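Local coordinates for protein HhaI Restriction Endonuclease (Haemophilus parahaemolyticus, PDB 6UKF) that acts as a restriction endonuclease, probably recognising the palindrome GCGC in double-stranded DNA and hydrolysing its phosphodiester backbone, at residues Asp69-Pro72 against Lys73-Ser76; Leu108-Ser111 against Val112-Trp116; Ser241-Ile244 against Leu245-Arg249. All coordinates share one frame; numbering follows the deposited sequence.

How the contacts relate
Contact 1, a turn gripping the DNA backbone, and contact 2, the start of helix 110-123, are the closest of the three pairs: their centres lie 20 Å apart and their nearest atoms about 4 Å apart without touching. Phe57 links them, its ring meeting Tyr70 of contact 1 and Trp116 of contact 2; Thr82 of helix 80-91 also touches both residues. Contact 2 runs near the calcium site of Ser151 and Thr153, with the Phe113 side chain about 8 Å from the metal. Contact 3, the start of helix 242-255, is centred 22 Å from contact 2 and 36 Å from contact 1, and its nearest atom stays about 17 Å from the DNA.

Contact 1: residues Asp69-Pro72 against Lys73-Ser76; sequences DYSP and KNKS. With nucleotides of chain B; nucleotides of chain C.
A tight local turn that seizes DNA phosphates brings Tyr70 and Ser71 against Asn74, where the edge strand 67-70 runs out into the loop before helix 80-91. Residues Ser71 to Asn74 form a type I beta turn, closed by Asn74 N donating to Ser71 O (3.1 Å, 166° at the hydrogen). The Ser71 hydroxyl, set by chi1 of 173° beside its carbonyl carbon, where the chain runs on to Lys73, does two jobs: it accepts from Lys73 N at 3.1 Å, which makes an ST turn, and its OG gives a short 2.5 Å bond to OP1 of DG6 of chain B. The Asn74 amide stands at 74° to the Tyr70 ring, and ND2 sits over the ring centre, 3.3 Å above the plane; its hydrogen bond is to Val58 O on strand 51-62. At the ring's edge, Tyr70 OH donates to Ser76 O over 2.6 Å, which ties down the far side of the loop. A water bridges the carbonyls of Pro72 and Asn74. Beyond the turn, Lys75 N meets OP1 of DC7 of chain B almost straight (2.9 Å), and Lys75 NZ reaches across to OP1 of DG11 of chain C at 3.0 Å. Hydroxyl and backbone NH thus hold chain B and the ammonium chain C, from a type I beta turn with an ST turn at its first residue, placed on the DNA backbone where the edge strand ends.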
loop_
_atom_site.group_PDB
_atom_site.type_symbol
_atom_site.label_atom_id
_atom_site.label_comp_id
_atom_site.label_asym_id
_atom_site.label_seq_id
_atom_site.Cartn_x
_atom_site.Cartn_y
_atom_site.Cartn_z
ATOM N N ASP A 69 -11.324 -7.848 -16.985
ATOM C CA ASP A 69 -12.482 -7.410 -16.227
ATOM C C ASP A 69 -12.027 -6.774 -14.922
ATOM O O ASP A 69 -11.138 -7.290 -14.238
ATOM C CB ASP A 69 -13.420 -8.578 -15.920
ATOM C CG ASP A 69 -14.007 -9.215 -17.174
ATOM O OD1 ASP A 69 -14.225 -10.378 -17.155
ATOM O OD2 ASP A 69 -14.237 -8.465 -18.252
ATOM N N TYR A 70 -12.640 -5.647 -14.592
ATOM C CA TYR A 70 -12.392 -4.998 -13.315
ATOM C C TYR A 70 -13.022 -5.835 -12.211
ATOM O O TYR A 70 -14.202 -6.183 -12.287
ATOM C CB TYR A 70 -13.028 -3.615 -13.350
ATOM C CG TYR A 70 -12.500 -2.639 -12.329
ATOM C CD1 TYR A 70 -11.257 -2.045 -12.490
ATOM C CD2 TYR A 70 -13.259 -2.284 -11.223
ATOM C CE1 TYR A 70 -10.777 -1.139 -11.570
ATOM C CE2 TYR A 70 -12.787 -1.374 -10.297
ATOM C CZ TYR A 70 -11.544 -0.806 -10.478
ATOM O OH TYR A 70 -11.054 0.104 -9.571
ATOM N N SER A 71 -12.240 -6.176 -11.193
ATOM C CA SER A 71 -12.766 -7.029 -10.139
ATOM C C SER A 71 -13.947 -6.338 -9.465
ATOM O O SER A 71 -13.816 -5.186 -9.028
ATOM C CB SER A 71 -11.711 -7.336 -9.082
ATOM O OG SER A 71 -12.312 -8.028 -7.996
ATOM N N PRO A 72 -15.100 -7.002 -9.341
ATOM C CA PRO A 72 -16.215 -6.404 -8.590
ATOM C C PRO A 72 -15.917 -6.218 -7.114
ATOM O O PRO A 72 -16.694 -5.542 -6.428
ATOM C CB PRO A 72 -17.361 -7.402 -8.805
ATOM C CG PRO A 72 -16.668 -8.705 -9.087
ATOM C CD PRO A 72 -15.431 -8.345 -9.851
ATOM N N LYS A 73 -14.826 -6.789 -6.608
ATOM C CA LYS A 73 -14.438 -6.648 -5.213
ATOM C C LYS A 73 -13.417 -5.539 -4.991
ATOM O O LYS A 73 -13.015 -5.308 -3.848
ATOM C CB LYS A 73 -13.893 -7.980 -4.681
ATOM C CG LYS A 73 -14.936 -9.088 -4.607
ATOM C CD LYS A 73 -14.303 -10.417 -4.232
ATOM C CE LYS A 73 -15.329 -11.537 -4.206
ATOM N NZ LYS A 73 -14.852 -12.744 -4.925
ATOM N N ASN A 74 -12.989 -4.851 -6.049
ATOM C CA ASN A 74 -12.108 -3.706 -5.877
ATOM C C ASN A 74 -12.789 -2.639 -5.023
ATOM O O ASN A 74 -14.017 -2.568 -4.928
ATOM C CB ASN A 74 -11.731 -3.113 -7.232
ATOM C CG ASN A 74 -10.678 -3.927 -7.952
ATOM O OD1 ASN A 74 -9.876 -4.623 -7.326
ATOM N ND2 ASN A 74 -10.665 -3.834 -9.274
ATOM N N LYS A 75 -11.968 -1.783 -4.416
ATOM C CA LYS A 75 -12.442 -0.794 -3.458
ATOM C C LYS A 75 -12.453 0.625 -4.017
ATOM O O LYS A 75 -12.649 1.577 -3.255
ATOM C CB LYS A 75 -11.605 -0.852 -2.179
ATOM C CG LYS A 75 -11.512 -2.236 -1.551
ATOM C CD LYS A 75 -12.886 -2.842 -1.323
ATOM C CE LYS A 75 -12.802 -4.126 -0.522
ATOM N NZ LYS A 75 -14.151 -4.698 -0.272
ATOM N N SER A 76 -12.246 0.792 -5.321
ATOM C CA SER A 76 -12.415 2.082 -5.974
ATOM C C SER A 76 -13.092 1.846 -7.314
ATOM O O SER A 76 -12.967 0.770 -7.904
ATOM C CB SER A 76 -11.082 2.812 -6.185
ATOM O OG SER A 76 -10.284 2.157 -7.155
ATOM P P DG B 6 -9.650 -9.616 -5.589
ATOM O OP1 DG B 6 -10.575 -9.299 -6.697
ATOM O OP2 DG B 6 -8.373 -10.307 -5.874
ATOM O "O5'" DG B 6 -9.326 -8.273 -4.802
ATOM C "C5'" DG B 6 -10.393 -7.476 -4.326
ATOM C "C4'" DG B 6 -9.867 -6.298 -3.543
ATOM O "O4'" DG B 6 -9.284 -6.766 -2.295
ATOM C "C3'" DG B 6 -8.773 -5.482 -4.239
ATOM O "O3'" DG B 6 -9.051 -4.107 -4.043
ATOM C "C2'" DG B 6 -7.487 -5.940 -3.560
ATOM C "C1'" DG B 6 -7.974 -6.233 -2.149
ATOM N N9 DG B 6 -7.182 -7.193 -1.396
ATOM C C8 DG B 6 -6.675 -8.391 -1.835
ATOM N N7 DG B 6 -6.022 -9.045 -0.912
ATOM C C5 DG B 6 -6.111 -8.230 0.214
ATOM C C6 DG B 6 -5.594 -8.406 1.523
ATOM O O6 DG B 6 -4.934 -9.354 1.967
ATOM N N1 DG B 6 -5.913 -7.335 2.353
ATOM C C2 DG B 6 -6.642 -6.236 1.972
ATOM N N2 DG B 6 -6.850 -5.303 2.910
ATOM N N3 DG B 6 -7.131 -6.060 0.754
ATOM C C4 DG B 6 -6.827 -7.092 -0.069
ATOM P P DC B 7 -8.188 -2.962 -4.759
ATOM O OP1 DC B 7 -9.176 -1.931 -5.155
ATOM O OP2 DC B 7 -7.266 -3.542 -5.753
ATOM O "O5'" DC B 7 -7.319 -2.366 -3.559
ATOM C "C5'" DC B 7 -7.995 -1.700 -2.506
ATOM C "C4'" DC B 7 -7.030 -1.249 -1.432
ATOM O "O4'" DC B 7 -6.545 -2.405 -0.701
ATOM C "C3'" DC B 7 -5.785 -0.509 -1.942
ATOM O "O3'" DC B 7 -5.596 0.669 -1.163
ATOM C "C2'" DC B 7 -4.662 -1.520 -1.770
ATOM C "C1'" DC B 7 -5.149 -2.320 -0.563
ATOM N N1 DC B 7 -4.586 -3.684 -0.482
ATOM C C2 DC B 7 -3.997 -4.120 0.710
ATOM O O2 DC B 7 -3.977 -3.361 1.692
ATOM N N3 DC B 7 -3.466 -5.366 0.756
ATOM C C4 DC B 7 -3.511 -6.152 -0.324
ATOM N N4 DC B 7 -2.972 -7.372 -0.236
ATOM C C5 DC B 7 -4.110 -5.723 -1.541
ATOM C C6 DC B 7 -4.629 -4.496 -1.573
ATOM P P DG C 11 -16.096 -3.081 2.149
ATOM O OP1 DG C 11 -15.498 -2.368 1.000
ATOM O OP2 DG C 11 -17.299 -2.538 2.807
ATOM O "O5'" DG C 11 -16.473 -4.552 1.687
ATOM C "C5'" DG C 11 -17.561 -5.205 2.289
ATOM C "C4'" DG C 11 -17.814 -6.545 1.627
ATOM O "O4'" DG C 11 -16.820 -7.486 2.082
ATOM C "C3'" DG C 11 -19.176 -7.140 1.931
ATOM O "O3'" DG C 11 -19.804 -7.544 0.708
ATOM C "C2'" DG C 11 -18.905 -8.307 2.875
ATOM C "C1'" DG C 11 -17.420 -8.601 2.698
ATOM N N9 DG C 11 -16.715 -8.849 3.963
ATOM C C8 DG C 11 -16.672 -8.030 5.069
ATOM N N7 DG C 11 -15.955 -8.512 6.047
ATOM C C5 DG C 11 -15.489 -9.724 5.559
ATOM C C6 DG C 11 -14.660 -10.696 6.169
ATOM O O6 DG C 11 -14.159 -10.678 7.302
ATOM N N1 DG C 11 -14.433 -11.779 5.324
ATOM C C2 DG C 11 -14.940 -11.903 4.051
ATOM N N2 DG C 11 -14.610 -13.015 3.384
ATOM N N3 DG C 11 -15.713 -11.001 3.470
ATOM C C4 DG C 11 -15.946 -9.943 4.277
HETATM O O HOH W 1 -16.501 -3.592 -4.199
#

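Contact 2: residues Leu108-Ser111 against Val112-Trp116; sequences LPES and VFVNW
Leu108 and Phe113 meet where the chain enters helix 110-123, with Leu108 CB lying 3.7 Å from CZ of the ring. The same ring tip passes the preceding backbone: Leu108 O comes within 3.5 Å of Phe113 CE2, and Pro109 O stands over one ring face, displaced toward the rim. That carbonyl is not left to the ring, for it accepts from Val112 N at 2.9 Å. The bond is bent, 138° at the hydrogen, and the donor lies well above the carbonyl plane, as suits a three-residue link in an opening turn. The next carbonyl, Glu110 O, takes Val114 N at 2.9 Å and 169°, nearly in line with the C=O bond, and Asn115 N reaches Ser111 O at 2.8 Å. Trp116 N to Val112 O continues the series, so regular alpha-helical i to i+4 bonding is set up within the first two turns.

The helix packs across the antiparallel sheet holding strand 148-156: Phe113 touches Val150 and Cys152, which alternate with the calcium-binding Ser151, and Val114 also rests on Val150. Glu110 joins the same strand by a polar route: with chi1 and chi2 both near 180° its chain is stretched out, and OE2 accepts a hydrogen bond from the backbone N of Val150. Two close polar approaches are not bonds. Asn115 ND2 is 3.1 Å from Ser111 O but badly angled, which leaves that carbonyl to Asn115 N. Ser111 OG likewise approaches Val112 N at 3.2 Å without suitable alignment, and the peptide hydrogen goes to Pro109 O instead. Pro109 CD slants past Val112 CG2 at 4.1 Å, an apolar contact.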
loop_
_atom_site.group_PDB
_atom_site.type_symbol
_atom_site.label_atom_id
_atom_site.label_comp_id
_atom_site.label_asym_id
_atom_site.label_seq_id
_atom_site.Cartn_x
_atom_site.Cartn_y
_atom_site.Cartn_z
ATOM N N LEU A 108 1.791 3.223 -21.287
ATOM C CA LEU A 108 0.927 4.349 -21.602
ATOM C C LEU A 108 1.581 5.646 -21.154
ATOM O O LEU A 108 2.534 5.635 -20.370
ATOM C CB LEU A 108 -0.420 4.186 -20.907
ATOM C CG LEU A 108 -1.368 3.181 -21.560
ATOM C CD1 LEU A 108 -2.567 2.934 -20.662
ATOM C CD2 LEU A 108 -1.809 3.665 -22.934
ATOM N N PRO A 109 1.100 6.786 -21.646
ATOM C CA PRO A 109 1.671 8.064 -21.206
ATOM C C PRO A 109 1.619 8.199 -19.692
ATOM O O PRO A 109 0.629 7.843 -19.051
ATOM C CB PRO A 109 0.784 9.105 -21.898
ATOM C CG PRO A 109 0.285 8.406 -23.119
ATOM C CD PRO A 109 0.072 6.977 -22.686
ATOM N N GLU A 110 2.705 8.726 -19.127
ATOM C CA GLU A 110 2.791 8.885 -17.682
ATOM C C GLU A 110 1.610 9.674 -17.139
ATOM O O GLU A 110 1.155 9.423 -16.018
ATOM C CB GLU A 110 4.107 9.578 -17.339
ATOM C CG GLU A 110 4.427 9.628 -15.865
ATOM C CD GLU A 110 5.743 10.322 -15.589
ATOM O OE1 GLU A 110 6.309 10.918 -16.528
ATOM O OE2 GLU A 110 6.215 10.264 -14.435
ATOM N N SER A 111 1.088 10.617 -17.928
ATOM C CA SER A 111 -0.032 11.436 -17.479
ATOM C C SER A 111 -1.277 10.604 -17.194
ATOM O O SER A 111 -2.081 10.978 -16.334
ATOM C CB SER A 111 -0.345 12.500 -18.530
ATOM O OG SER A 111 -0.615 11.902 -19.784
ATOM N N VAL A 112 -1.472 9.491 -17.906
ATOM C CA VAL A 112 -2.598 8.613 -17.595
ATOM C C VAL A 112 -2.496 8.122 -16.159
ATOM O O VAL A 112 -3.485 8.102 -15.414
ATOM C CB VAL A 112 -2.652 7.431 -18.581
ATOM C CG1 VAL A 112 -3.724 6.431 -18.154
ATOM C CG2 VAL A 112 -2.901 7.919 -19.993
ATOM N N PHE A 113 -1.295 7.708 -15.757
ATOM C CA PHE A 113 -1.093 7.170 -14.420
ATOM C C PHE A 113 -1.178 8.267 -13.373
ATOM O O PHE A 113 -1.772 8.071 -12.309
ATOM C CB PHE A 113 0.265 6.476 -14.362
ATOM C CG PHE A 113 0.482 5.479 -15.466
ATOM C CD1 PHE A 113 -0.544 4.654 -15.900
ATOM C CD2 PHE A 113 1.715 5.375 -16.078
ATOM C CE1 PHE A 113 -0.336 3.740 -16.915
ATOM C CE2 PHE A 113 1.927 4.464 -17.092
ATOM C CZ PHE A 113 0.902 3.647 -17.510
ATOM N N VAL A 114 -0.590 9.429 -13.658
ATOM C CA VAL A 114 -0.722 10.562 -12.749
ATOM C C VAL A 114 -2.189 10.917 -12.562
ATOM O O VAL A 114 -2.639 11.200 -11.446
ATOM C CB VAL A 114 0.091 11.763 -13.265
ATOM C CG1 VAL A 114 -0.247 13.016 -12.460
ATOM C CG2 VAL A 114 1.575 11.459 -13.200
ATOM N N ASN A 115 -2.958 10.914 -13.653
ATOM C CA ASN A 115 -4.368 11.266 -13.548
ATOM C C ASN A 115 -5.150 10.212 -12.775
ATOM O O ASN A 115 -6.064 10.552 -12.017
ATOM C CB ASN A 115 -4.962 11.509 -14.934
ATOM C CG ASN A 115 -4.550 12.848 -15.508
ATOM O OD1 ASN A 115 -4.301 13.798 -14.766
ATOM N ND2 ASN A 115 -4.481 12.933 -16.830
ATOM N N TRP A 116 -4.809 8.932 -12.935
ATOM C CA TRP A 116 -5.433 7.919 -12.091
ATOM C C TRP A 116 -5.150 8.208 -10.622
ATOM O O TRP A 116 -6.055 8.178 -9.780
ATOM C CB TRP A 116 -4.945 6.512 -12.453
ATOM C CG TRP A 116 -5.680 5.464 -11.673
ATOM C CD1 TRP A 116 -6.796 4.783 -12.065
ATOM C CD2 TRP A 116 -5.379 5.008 -10.346
ATOM N NE1 TRP A 116 -7.203 3.928 -11.070
ATOM C CE2 TRP A 116 -6.350 4.046 -10.004
ATOM C CE3 TRP A 116 -4.380 5.316 -9.415
ATOM C CZ2 TRP A 116 -6.347 3.388 -8.775
ATOM C CZ3 TRP A 116 -4.380 4.661 -8.196
ATOM C CH2 TRP A 116 -5.357 3.710 -7.888
#

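Contact 3: residues Ser241-Ile244 against Leu245-Arg249; sequences SLFI and LNEDR
Phe243 and Glu247 touch one turn apart at the start of helix 242-255, joined first by the backbone bond from Glu247 N to Phe243 O (3.2 Å, 171° at the hydrogen). The glutamate can be followed outward. Its CB lies 3.8 Å from Phe243 O; CG, set between backbone N and carbonyl carbon (chi1 69°), then swings back over the preceding turn to within 3.2 Å of Ile244 O. Beyond CG the chain is extended and leads toward the helix start. CD passes 4.0 Å from Phe243 O, and the carboxylate divides: OE1 stops 3.7 Å from Phe243 CE2, while OE2 comes alongside Ile244, 4.1 Å from its CG1. The carboxylate and ring planes are 53° apart, an oblique meeting.

Ile244 also flanks Asp248, whose OD1 is 3.4 Å from Ile244 CG2 but bonds to Tyr147 OH; OD2 has a weak bond to His143. Upstream, Ser241 is the N-cap: OG accepts from Ile244 N nearly straight (3.2 Å) and weakly from Phe243 N, while Ser241 O takes Leu245 N.

The capping serine thus supplies an acceptor for amides of the first turn that lack a preceding carbonyl, and the carboxylate of Glu247, turned back toward this end, would probably be favoured by the positive end of the helix dipole.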
loop_
_atom_site.group_PDB
_atom_site.type_symbol
_atom_site.label_atom_id
_atom_site.label_comp_id
_atom_site.label_asym_id
_atom_site.label_seq_id
_atom_site.Cartn_x
_atom_site.Cartn_y
_atom_site.Cartn_z
ATOM N N SER A 241 10.996 21.773 -9.153
ATOM C CA SER A 241 10.991 23.229 -9.248
ATOM C C SER A 241 10.817 23.854 -7.871
ATOM O O SER A 241 9.834 23.583 -7.174
ATOM C CB SER A 241 9.852 23.690 -10.153
ATOM O OG SER A 241 9.644 25.087 -10.014
ATOM N N LEU A 242 11.754 24.723 -7.490
ATOM C CA LEU A 242 11.622 25.413 -6.213
ATOM C C LEU A 242 10.474 26.413 -6.230
ATOM O O LEU A 242 9.926 26.744 -5.174
ATOM C CB LEU A 242 12.924 26.124 -5.855
ATOM C CG LEU A 242 14.177 25.260 -5.727
ATOM C CD1 LEU A 242 15.296 26.079 -5.104
ATOM C CD2 LEU A 242 13.912 24.000 -4.916
ATOM N N PHE A 243 10.109 26.909 -7.410
ATOM C CA PHE A 243 8.980 27.823 -7.517
ATOM C C PHE A 243 7.673 27.103 -7.214
ATOM O O PHE A 243 6.842 27.593 -6.439
ATOM C CB PHE A 243 8.964 28.428 -8.921
ATOM C CG PHE A 243 7.796 29.319 -9.178
ATOM C CD1 PHE A 243 7.778 30.616 -8.700
ATOM C CD2 PHE A 243 6.708 28.857 -9.895
ATOM C CE1 PHE A 243 6.695 31.436 -8.932
ATOM C CE2 PHE A 243 5.622 29.669 -10.133
ATOM C CZ PHE A 243 5.614 30.962 -9.651
ATOM N N ILE A 244 7.479 25.926 -7.811
ATOM C CA ILE A 244 6.303 25.118 -7.502
ATOM C C ILE A 244 6.312 24.709 -6.035
ATOM O O ILE A 244 5.283 24.762 -5.350
ATOM C CB ILE A 244 6.241 23.899 -8.442
ATOM C CG1 ILE A 244 6.119 24.375 -9.893
ATOM C CG2 ILE A 244 5.098 22.969 -8.040
ATOM C CD1 ILE A 244 6.023 23.272 -10.911
ATOM N N LEU A 245 7.474 24.294 -5.532
ATOM C CA LEU A 245 7.576 23.874 -4.141
ATOM C C LEU A 245 7.084 24.969 -3.203
ATOM O O LEU A 245 6.307 24.713 -2.277
ATOM C CB LEU A 245 9.030 23.527 -3.836
ATOM C CG LEU A 245 9.340 22.983 -2.444
ATOM C CD1 LEU A 245 8.938 21.524 -2.357
ATOM C CD2 LEU A 245 10.813 23.174 -2.136
ATOM N N ASN A 246 7.522 26.205 -3.434
ATOM C CA ASN A 246 7.164 27.289 -2.527
ATOM C C ASN A 246 5.677 27.615 -2.598
ATOM O O ASN A 246 5.035 27.810 -1.561
ATOM C CB ASN A 246 8.016 28.525 -2.813
ATOM C CG ASN A 246 9.418 28.409 -2.249
ATOM O OD1 ASN A 246 9.674 27.608 -1.348
ATOM N ND2 ASN A 246 10.332 29.216 -2.769
ATOM N N GLU A 247 5.106 27.692 -3.801
ATOM C CA GLU A 247 3.679 27.987 -3.876
ATOM C C GLU A 247 2.852 26.851 -3.287
ATOM O O GLU A 247 1.782 27.094 -2.714
ATOM C CB GLU A 247 3.260 28.310 -5.310
ATOM C CG GLU A 247 3.311 27.141 -6.275
ATOM C CD GLU A 247 2.999 27.553 -7.703
ATOM O OE1 GLU A 247 2.824 28.764 -7.961
ATOM O OE2 GLU A 247 2.935 26.662 -8.575
ATOM N N ASP A 248 3.347 25.615 -3.384
ATOM C CA ASP A 248 2.628 24.478 -2.822
ATOM C C ASP A 248 2.667 24.477 -1.303
ATOM O O ASP A 248 1.691 24.070 -0.662
ATOM C CB ASP A 248 3.169 23.176 -3.406
ATOM C CG ASP A 248 2.640 22.924 -4.788
ATOM O OD1 ASP A 248 3.098 22.047 -5.452
ATOM O OD2 ASP A 248 1.665 23.736 -5.172
ATOM N N ARG A 249 3.771 24.922 -0.702
ATOM C CA ARG A 249 3.785 25.069 0.748
ATOM C C ARG A 249 2.762 26.110 1.189
ATOM O O ARG A 249 2.074 25.927 2.198
ATOM C CB ARG A 249 5.191 25.418 1.239
ATOM C CG ARG A 249 5.337 25.421 2.763
ATOM C CD ARG A 249 5.048 24.055 3.393
ATOM N NE ARG A 249 6.177 23.127 3.325
ATOM C CZ ARG A 249 6.864 22.679 4.377
ATOM N NH1 ARG A 249 6.554 23.058 5.612
ATOM N NH2 ARG A 249 7.867 21.836 4.192
#